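Local coordinates for purine nucleoside phosphorylase (Grouper iridovirus, PDB 3KHS), which probably catalyses the reversible phosphorolysis of purine nucleosides such as inosine and guanosine in purine salvage, at residues G33-S38 against A266-L271; F126-D131 against T166-A171. All coordinates share one frame; numbering follows the deposited sequence.

Both contacts dock a helix, but on different partners: contact 1 sets helix 257-279 beside the loop 33-38 that follows strand 24-28, while contact 2 lays helix 165-178 against strand 126-129 of the mixed sheet. Their centres are about 17 Å apart. Contact 1 is only partly buried, with no hydrogen bond across it; contact 2 is more deeply buried but also lacks a direct bond, the guanidinium of R168 being bonded to residues outside the two segments. The two meet chiefly round F126, whose CZ lies 3.5 Å from R267 CB and whose CD1 lies 3.6 Å from L271 CD2; L271 CD1 is also 3.6 Å from A171 O, so helix 257-279 touches both the strand and the helix of contact 2.

Contact 1 of 2, residues G33-S38 against A266-L271; sequences GKIGDS and ARMTAL
I35 and T269 carry this contact, with their CA atoms 4.9 Å apart and their side chains passing one another antiparallel. T269 presents OG1 to the backbone of the loop, 3.7 Å from I35 CA, and I35 CG1 lies 3.8 Å from the same T269 OG1. No bond forms here; the hydroxyl's hydrogen bond goes back to S265 O, one turn earlier in helix 257-279. With T269 OG1 beside its own backbone N (chi1 -61°), the methyl CG2 is left to point along the loop to S38, where S38 OG stands 3.1 Å from T269 CG2, a close polar-to-methyl approach and not a bond.

On the other flank, I35 reaches M268 obliquely. Its chain extends through CG1 to CD1 (chi2 -174°), which puts I35 CD1 3.9 Å from M268 CG. Beyond CG the methionine bends at chi2 and chi3 and leads off toward V235 and L237 of strand 231-241, as well as F126. K34 adds a peripheral touch, its CB 4.4 Å from T269 OG1, before its chain turns outward over E262 and S265.

No hydrogen bond crosses between the segments, and 185 Å² is buried in all. Segment 33-38 is thus held against helix 257-279 by van der Waals packing, apolar between I35 and M268 and mixed round T269, where I35 and S38 both meet a side chain whose hydroxyl is satisfied within its own helix.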
ATOM      1  N   GLY B  33      20.932 -17.395  12.035  1.00 53.08           N
ATOM      2  CA  GLY B  33      21.716 -16.840  13.127  1.00 53.31           C
ATOM      3  C   GLY B  33      23.134 -17.377  13.235  1.00 54.22           C
ATOM      4  O   GLY B  33      24.082 -16.618  13.438  1.00 56.26           O
ATOM      5  N   LYS B  34      23.286 -18.686  13.102  1.00 53.21           N
ATOM      6  CA  LYS B  34      24.600 -19.313  13.201  1.00 55.68           C
ATOM      7  C   LYS B  34      25.705 -18.522  12.497  1.00 51.55           C
ATOM      8  O   LYS B  34      26.855 -18.601  12.884  1.00 54.62           O
ATOM      9  CB  LYS B  34      24.539 -20.736  12.635  1.00 59.44           C
ATOM     10  CG  LYS B  34      23.637 -21.696  13.402  1.00 63.10           C
ATOM     11  CD  LYS B  34      24.389 -22.462  14.494  1.00 71.03           C
ATOM     12  CE  LYS B  34      23.473 -23.498  15.170  1.00 74.29           C
ATOM     13  NZ  LYS B  34      24.158 -24.361  16.196  1.00 75.69           N
ATOM     14  N   ILE B  35      25.351 -17.763  11.469  1.00 49.38           N
ATOM     15  CA  ILE B  35      26.328 -16.981  10.733  1.00 50.42           C
ATOM     16  C   ILE B  35      27.178 -16.139  11.684  1.00 53.31           C
ATOM     17  O   ILE B  35      28.358 -15.902  11.434  1.00 53.71           O
ATOM     18  CB  ILE B  35      25.635 -16.006   9.748  1.00 50.04           C
ATOM     19  CG1 ILE B  35      24.786 -16.762   8.735  1.00 44.88           C
ATOM     20  CG2 ILE B  35      26.674 -15.172   9.022  1.00 53.18           C
ATOM     21  CD1 ILE B  35      24.196 -15.850   7.656  1.00 50.28           C
ATOM     22  N   GLY B  36      26.554 -15.688  12.769  1.00 54.53           N
ATOM     23  CA  GLY B  36      27.223 -14.847  13.744  1.00 55.14           C
ATOM     24  C   GLY B  36      28.361 -15.477  14.519  1.00 58.49           C
ATOM     25  O   GLY B  36      29.296 -14.784  14.916  1.00 58.81           O
ATOM     26  N   ASP B  37      28.282 -16.783  14.748  1.00 59.17           N
ATOM     27  CA  ASP B  37      29.322 -17.489  15.475  1.00 61.08           C
ATOM     28  C   ASP B  37      30.631 -17.382  14.708  1.00 62.79           C
ATOM     29  O   ASP B  37      31.696 -17.657  15.247  1.00 63.53           O
ATOM     30  CB  ASP B  37      28.967 -18.967  15.624  1.00 61.82           C
ATOM     31  CG  ASP B  37      27.585 -19.187  16.210  1.00 67.80           C
ATOM     32  OD1 ASP B  37      27.119 -18.329  17.011  1.00 67.13           O
ATOM     33  OD2 ASP B  37      26.980 -20.237  15.869  1.00 63.96           O
ATOM     34  N   SER B  38      30.547 -16.981  13.450  1.00 59.57           N
ATOM     35  CA  SER B  38      31.731 -16.847  12.626  1.00 62.03           C
ATOM     36  C   SER B  38      32.622 -15.665  12.995  1.00 61.87           C
ATOM     37  O   SER B  38      33.755 -15.568  12.521  1.00 60.14           O
ATOM     38  CB  SER B  38      31.327 -16.725  11.165  1.00 61.76           C
ATOM     39  OG  SER B  38      30.783 -17.948  10.723  1.00 74.47           O
ATOM     40  N   ALA B 266      24.652 -23.911   7.613  1.00 50.65           N
ATOM     41  CA  ALA B 266      26.055 -24.164   7.383  1.00 48.48           C
ATOM     42  C   ALA B 266      26.475 -23.661   6.001  1.00 48.63           C
ATOM     43  O   ALA B 266      27.480 -22.952   5.891  1.00 53.46           O
ATOM     44  CB  ALA B 266      26.340 -25.633   7.534  1.00 44.60           C
ATOM     45  N   ARG B 267      25.710 -24.003   4.960  1.00 46.29           N
ATOM     46  CA  ARG B 267      26.017 -23.572   3.593  1.00 44.60           C
ATOM     47  C   ARG B 267      26.072 -22.046   3.489  1.00 46.55           C
ATOM     48  O   ARG B 267      27.000 -21.485   2.905  1.00 46.18           O
ATOM     49  CB  ARG B 267      24.961 -24.080   2.593  1.00 43.43           C
ATOM     50  CG  ARG B 267      24.678 -25.596   2.584  1.00 45.60           C
ATOM     51  CD  ARG B 267      23.715 -25.987   1.457  1.00 41.33           C
ATOM     52  NE  ARG B 267      24.451 -26.263   0.224  1.00 62.48           N
ATOM     53  CZ  ARG B 267      23.929 -26.780  -0.892  1.00 68.37           C
ATOM     54  NH1 ARG B 267      22.633 -27.096  -0.961  1.00 72.07           N
ATOM     55  NH2 ARG B 267      24.713 -26.992  -1.947  1.00 69.38           N
ATOM     56  N   MET B 268      25.061 -21.390   4.047  1.00 42.67           N
ATOM     57  CA  MET B 268      24.970 -19.938   4.004  1.00 41.74           C
ATOM     58  C   MET B 268      26.139 -19.305   4.743  1.00 38.65           C
ATOM     59  O   MET B 268      26.701 -18.323   4.278  1.00 39.85           O
ATOM     60  CB  MET B 268      23.644 -19.474   4.617  1.00 39.00           C
ATOM     61  CG  MET B 268      23.382 -17.974   4.474  1.00 34.99           C
ATOM     62  SD  MET B 268      23.229 -17.355   2.780  1.00 39.10           S
ATOM     63  CE  MET B 268      21.429 -17.761   2.430  1.00 32.12           C
ATOM     64  N   THR B 269      26.500 -19.870   5.891  1.00 38.89           N
ATOM     65  CA  THR B 269      27.623 -19.365   6.668  1.00 37.42           C
ATOM     66  C   THR B 269      28.913 -19.446   5.866  1.00 43.51           C
ATOM     67  O   THR B 269      29.699 -18.498   5.856  1.00 46.02           O
ATOM     68  CB  THR B 269      27.828 -20.166   7.956  1.00 42.57           C
ATOM     69  OG1 THR B 269      26.659 -20.065   8.783  1.00 38.49           O
ATOM     70  CG2 THR B 269      29.042 -19.626   8.719  1.00 36.47           C
ATOM     71  N   ALA B 270      29.135 -20.583   5.205  1.00 42.92           N
ATOM     72  CA  ALA B 270      30.322 -20.770   4.384  1.00 40.13           C
ATOM     73  C   ALA B 270      30.352 -19.744   3.258  1.00 42.51           C
ATOM     74  O   ALA B 270      31.378 -19.100   3.012  1.00 48.48           O
ATOM     75  CB  ALA B 270      30.334 -22.172   3.809  1.00 42.67           C
ATOM     76  N   LEU B 271      29.223 -19.595   2.571  1.00 40.68           N
ATOM     77  CA  LEU B 271      29.114 -18.642   1.461  1.00 40.46           C
ATOM     78  C   LEU B 271      29.457 -17.217   1.894  1.00 39.98           C
ATOM     79  O   LEU B 271      30.233 -16.533   1.237  1.00 41.96           O
ATOM     80  CB  LEU B 271      27.693 -18.671   0.868  1.00 37.34           C
ATOM     81  CG  LEU B 271      27.324 -17.671  -0.255  1.00 43.10           C
ATOM     82  CD1 LEU B 271      28.245 -17.829  -1.424  1.00 42.84           C
ATOM     83  CD2 LEU B 271      25.899 -17.892  -0.736  1.00 40.55           C
TER

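Contact 2 of 2, residues F126-D131 against T166-A171; sequences FMVVRD and TLRKYA
The methyls of V128 lie under helix 165-178, turned toward R168 and A171. Helix and strand 126-129 run nearly antiparallel, at 161° between the short segments. Their axes come within 9.2 Å of each other. The CA atoms of V128 and R168 are 6.9 Å apart, the nearest pair across the contact. R168 is the first residue of 166-171 to reach the strand. Its aliphatic part touches first: R168 CG lies 3.9 Å from V128 CG1, the two side chains crossing at a slant, and R168 CD comes 3.9 Å from V129 O.

Bends at chi2 and chi3 (147° and 61°) then carry the guanidinium along the backbone toward R130. R130 CB covers one face of it, sitting 3.5 Å off the guanidinium plane, nearer its margin than its centre, with R130 CB 3.6 Å from R168 NH2. V129 O approaches obliquely. The polar ends are served elsewhere: R168 NE forms a salt bridge with E186 of strand 184-191, and R168 NH1 bonds to Y163 O. R130 turns its own charged end away, leaving R130 NE 5.5 Å from R168 NH2, and its side chain also packs on E186.

One helical turn later, A171 fills the other end of the contact. Its CB lies 3.9 Å from V128 CG2, so the two methyls of V128 are divided between R168 and A171.

The helix rests on the strand through methyl and methylene groups, while the arginine spans the edge of this packing. The carboxylate of E186 probably offsets the like charges of R168 and R130, allowing the two to lie close together.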
ATOM      1  N   PHE B 126      19.785 -21.206  -2.980  1.00 38.08           N
ATOM      2  CA  PHE B 126      20.142 -19.850  -2.602  1.00 34.64           C
ATOM      3  C   PHE B 126      19.813 -18.958  -3.788  1.00 34.38           C
ATOM      4  O   PHE B 126      20.047 -19.335  -4.932  1.00 36.80           O
ATOM      5  CB  PHE B 126      21.646 -19.737  -2.343  1.00 36.06           C
ATOM      6  CG  PHE B 126      22.110 -20.326  -1.032  1.00 32.22           C
ATOM      7  CD1 PHE B 126      23.467 -20.527  -0.799  1.00 33.91           C
ATOM      8  CD2 PHE B 126      21.218 -20.655  -0.037  1.00 33.82           C
ATOM      9  CE1 PHE B 126      23.919 -21.046   0.408  1.00 33.62           C
ATOM     10  CE2 PHE B 126      21.671 -21.176   1.180  1.00 37.70           C
ATOM     11  CZ  PHE B 126      23.022 -21.368   1.395  1.00 34.56           C
ATOM     12  N   MET B 127      19.265 -17.779  -3.533  1.00 39.13           N
ATOM     13  CA  MET B 127      19.003 -16.851  -4.622  1.00 34.65           C
ATOM     14  C   MET B 127      19.697 -15.550  -4.288  1.00 35.14           C
ATOM     15  O   MET B 127      19.294 -14.835  -3.373  1.00 33.53           O
ATOM     16  CB  MET B 127      17.516 -16.552  -4.835  1.00 30.10           C
ATOM     17  CG  MET B 127      17.343 -15.588  -6.004  1.00 30.53           C
ATOM     18  SD  MET B 127      15.769 -14.817  -6.214  1.00 29.11           S
ATOM     19  CE  MET B 127      15.941 -13.411  -5.131  1.00 32.62           C
ATOM     20  N   VAL B 128      20.759 -15.268  -5.025  1.00 35.88           N
ATOM     21  CA  VAL B 128      21.503 -14.042  -4.859  1.00 33.15           C
ATOM     22  C   VAL B 128      20.574 -12.993  -5.461  1.00 38.13           C
ATOM     23  O   VAL B 128      20.036 -13.201  -6.558  1.00 39.31           O
ATOM     24  CB  VAL B 128      22.834 -14.132  -5.644  1.00 37.11           C
ATOM     25  CG1 VAL B 128      23.403 -12.763  -5.867  1.00 24.70           C
ATOM     26  CG2 VAL B 128      23.818 -15.008  -4.883  1.00 30.12           C
ATOM     27  N   VAL B 129      20.387 -11.873  -4.764  1.00 34.24           N
ATOM     28  CA  VAL B 129      19.466 -10.849  -5.239  1.00 30.14           C
ATOM     29  C   VAL B 129      20.045  -9.836  -6.198  1.00 34.54           C
ATOM     30  O   VAL B 129      21.002  -9.138  -5.875  1.00 35.34           O
ATOM     31  CB  VAL B 129      18.805 -10.088  -4.049  1.00 25.55           C
ATOM     32  CG1 VAL B 129      17.781  -9.103  -4.568  1.00 20.67           C
ATOM     33  CG2 VAL B 129      18.154 -11.078  -3.117  1.00 14.65           C
ATOM     34  N   ARG B 130      19.446  -9.741  -7.379  1.00 35.01           N
ATOM     35  CA  ARG B 130      19.934  -8.809  -8.380  1.00 38.85           C
ATOM     36  C   ARG B 130      19.083  -7.560  -8.417  1.00 38.12           C
ATOM     37  O   ARG B 130      19.510  -6.520  -8.893  1.00 39.22           O
ATOM     38  CB  ARG B 130      19.955  -9.457  -9.776  1.00 40.35           C
ATOM     39  CG  ARG B 130      18.605  -9.498 -10.465  1.00 44.47           C
ATOM     40  CD  ARG B 130      18.682  -9.944 -11.941  1.00 44.92           C
ATOM     41  NE  ARG B 130      17.683  -9.210 -12.728  1.00 46.28           N
ATOM     42  CZ  ARG B 130      16.568  -9.744 -13.206  1.00 42.33           C
ATOM     43  NH1 ARG B 130      16.303 -11.024 -12.999  1.00 46.44           N
ATOM     44  NH2 ARG B 130      15.697  -8.990 -13.857  1.00 48.65           N
ATOM     45  N   ASP B 131      17.863  -7.659  -7.914  1.00 40.47           N
ATOM     46  CA  ASP B 131      16.967  -6.511  -7.912  1.00 37.01           C
ATOM     47  C   ASP B 131      15.768  -6.822  -7.028  1.00 35.82           C
ATOM     48  O   ASP B 131      15.576  -7.972  -6.644  1.00 37.76           O
ATOM     49  CB  ASP B 131      16.504  -6.213  -9.341  1.00 32.31           C
ATOM     50  CG  ASP B 131      15.992  -4.802  -9.493  1.00 31.43           C
ATOM     51  OD1 ASP B 131      16.319  -4.011  -8.605  1.00 35.60           O
ATOM     52  OD2 ASP B 131      15.302  -4.454 -10.476  1.00 32.18           O
ATOM     53  N   THR B 166      29.375  -6.035  -8.488  1.00 36.02           N
ATOM     54  CA  THR B 166      30.618  -6.692  -8.076  1.00 35.65           C
ATOM     55  C   THR B 166      30.396  -7.668  -6.928  1.00 34.56           C
ATOM     56  O   THR B 166      30.877  -8.799  -6.961  1.00 32.86           O
ATOM     57  CB  THR B 166      31.700  -5.651  -7.624  1.00 39.48           C
ATOM     58  OG1 THR B 166      32.032  -4.802  -8.731  1.00 40.24           O
ATOM     59  CG2 THR B 166      32.973  -6.350  -7.093  1.00 28.59           C
ATOM     60  N   LEU B 167      29.682  -7.236  -5.891  1.00 37.56           N
ATOM     61  CA  LEU B 167      29.439  -8.132  -4.761  1.00 36.73           C
ATOM     62  C   LEU B 167      28.671  -9.371  -5.222  1.00 37.82           C
ATOM     63  O   LEU B 167      28.894 -10.473  -4.705  1.00 38.65           O
ATOM     64  CB  LEU B 167      28.681  -7.406  -3.654  1.00 41.47           C
ATOM     65  CG  LEU B 167      29.426  -6.179  -3.136  1.00 39.81           C
ATOM     66  CD1 LEU B 167      28.501  -5.393  -2.273  1.00 38.53           C
ATOM     67  CD2 LEU B 167      30.659  -6.588  -2.357  1.00 38.93           C
ATOM     68  N   ARG B 168      27.788  -9.196  -6.207  1.00 32.72           N
ATOM     69  CA  ARG B 168      27.044 -10.324  -6.733  1.00 37.97           C
ATOM     70  C   ARG B 168      28.016 -11.311  -7.377  1.00 42.09           C
ATOM     71  O   ARG B 168      27.953 -12.516  -7.108  1.00 44.72           O
ATOM     72  CB  ARG B 168      26.015  -9.861  -7.761  1.00 38.70           C
ATOM     73  CG  ARG B 168      24.787  -9.320  -7.128  1.00 35.68           C
ATOM     74  CD  ARG B 168      24.204  -8.232  -7.952  1.00 36.94           C
ATOM     75  NE  ARG B 168      23.839  -8.714  -9.259  1.00 34.29           N
ATOM     76  CZ  ARG B 168      23.317  -7.945 -10.201  1.00 35.98           C
ATOM     77  NH1 ARG B 168      23.106  -6.655  -9.970  1.00 31.66           N
ATOM     78  NH2 ARG B 168      23.001  -8.471 -11.369  1.00 39.54           N
ATOM     79  N   LYS B 169      28.918 -10.805  -8.218  1.00 43.21           N
ATOM     80  CA  LYS B 169      29.903 -11.670  -8.871  1.00 42.16           C
ATOM     81  C   LYS B 169      30.652 -12.451  -7.829  1.00 40.25           C
ATOM     82  O   LYS B 169      30.842 -13.648  -7.967  1.00 47.92           O
ATOM     83  CB  LYS B 169      30.892 -10.857  -9.720  1.00 41.66           C
ATOM     84  CG  LYS B 169      30.246 -10.258 -10.966  1.00 49.27           C
ATOM     85  CD  LYS B 169      31.221  -9.470 -11.787  1.00 56.97           C
ATOM     86  CE  LYS B 169      30.527  -8.788 -12.951  1.00 59.15           C
ATOM     87  NZ  LYS B 169      31.367  -7.640 -13.445  1.00 65.84           N
ATOM     88  N   TYR B 170      31.079 -11.785  -6.770  1.00 41.59           N
ATOM     89  CA  TYR B 170      31.791 -12.490  -5.714  1.00 44.65           C
ATOM     90  C   TYR B 170      30.921 -13.604  -5.139  1.00 41.49           C
ATOM     91  O   TYR B 170      31.395 -14.710  -4.892  1.00 41.70           O
ATOM     92  CB  TYR B 170      32.182 -11.530  -4.583  1.00 49.75           C
ATOM     93  CG  TYR B 170      33.165 -10.443  -4.964  1.00 52.51           C
ATOM     94  CD1 TYR B 170      34.108 -10.649  -5.975  1.00 54.41           C
ATOM     95  CD2 TYR B 170      33.213  -9.243  -4.252  1.00 56.27           C
ATOM     96  CE1 TYR B 170      35.077  -9.695  -6.266  1.00 57.92           C
ATOM     97  CE2 TYR B 170      34.181  -8.278  -4.530  1.00 60.36           C
ATOM     98  CZ  TYR B 170      35.115  -8.510  -5.539  1.00 62.68           C
ATOM     99  OH  TYR B 170      36.099  -7.575  -5.815  1.00 63.23           O
ATOM    100  N   ALA B 171      29.641 -13.310  -4.924  1.00 39.79           N
ATOM    101  CA  ALA B 171      28.753 -14.308  -4.353  1.00 40.35           C
ATOM    102  C   ALA B 171      28.556 -15.515  -5.268  1.00 40.32           C
ATOM    103  O   ALA B 171      28.640 -16.652  -4.808  1.00 42.61           O
ATOM    104  CB  ALA B 171      27.415 -13.683  -3.995  1.00 40.58           C
TER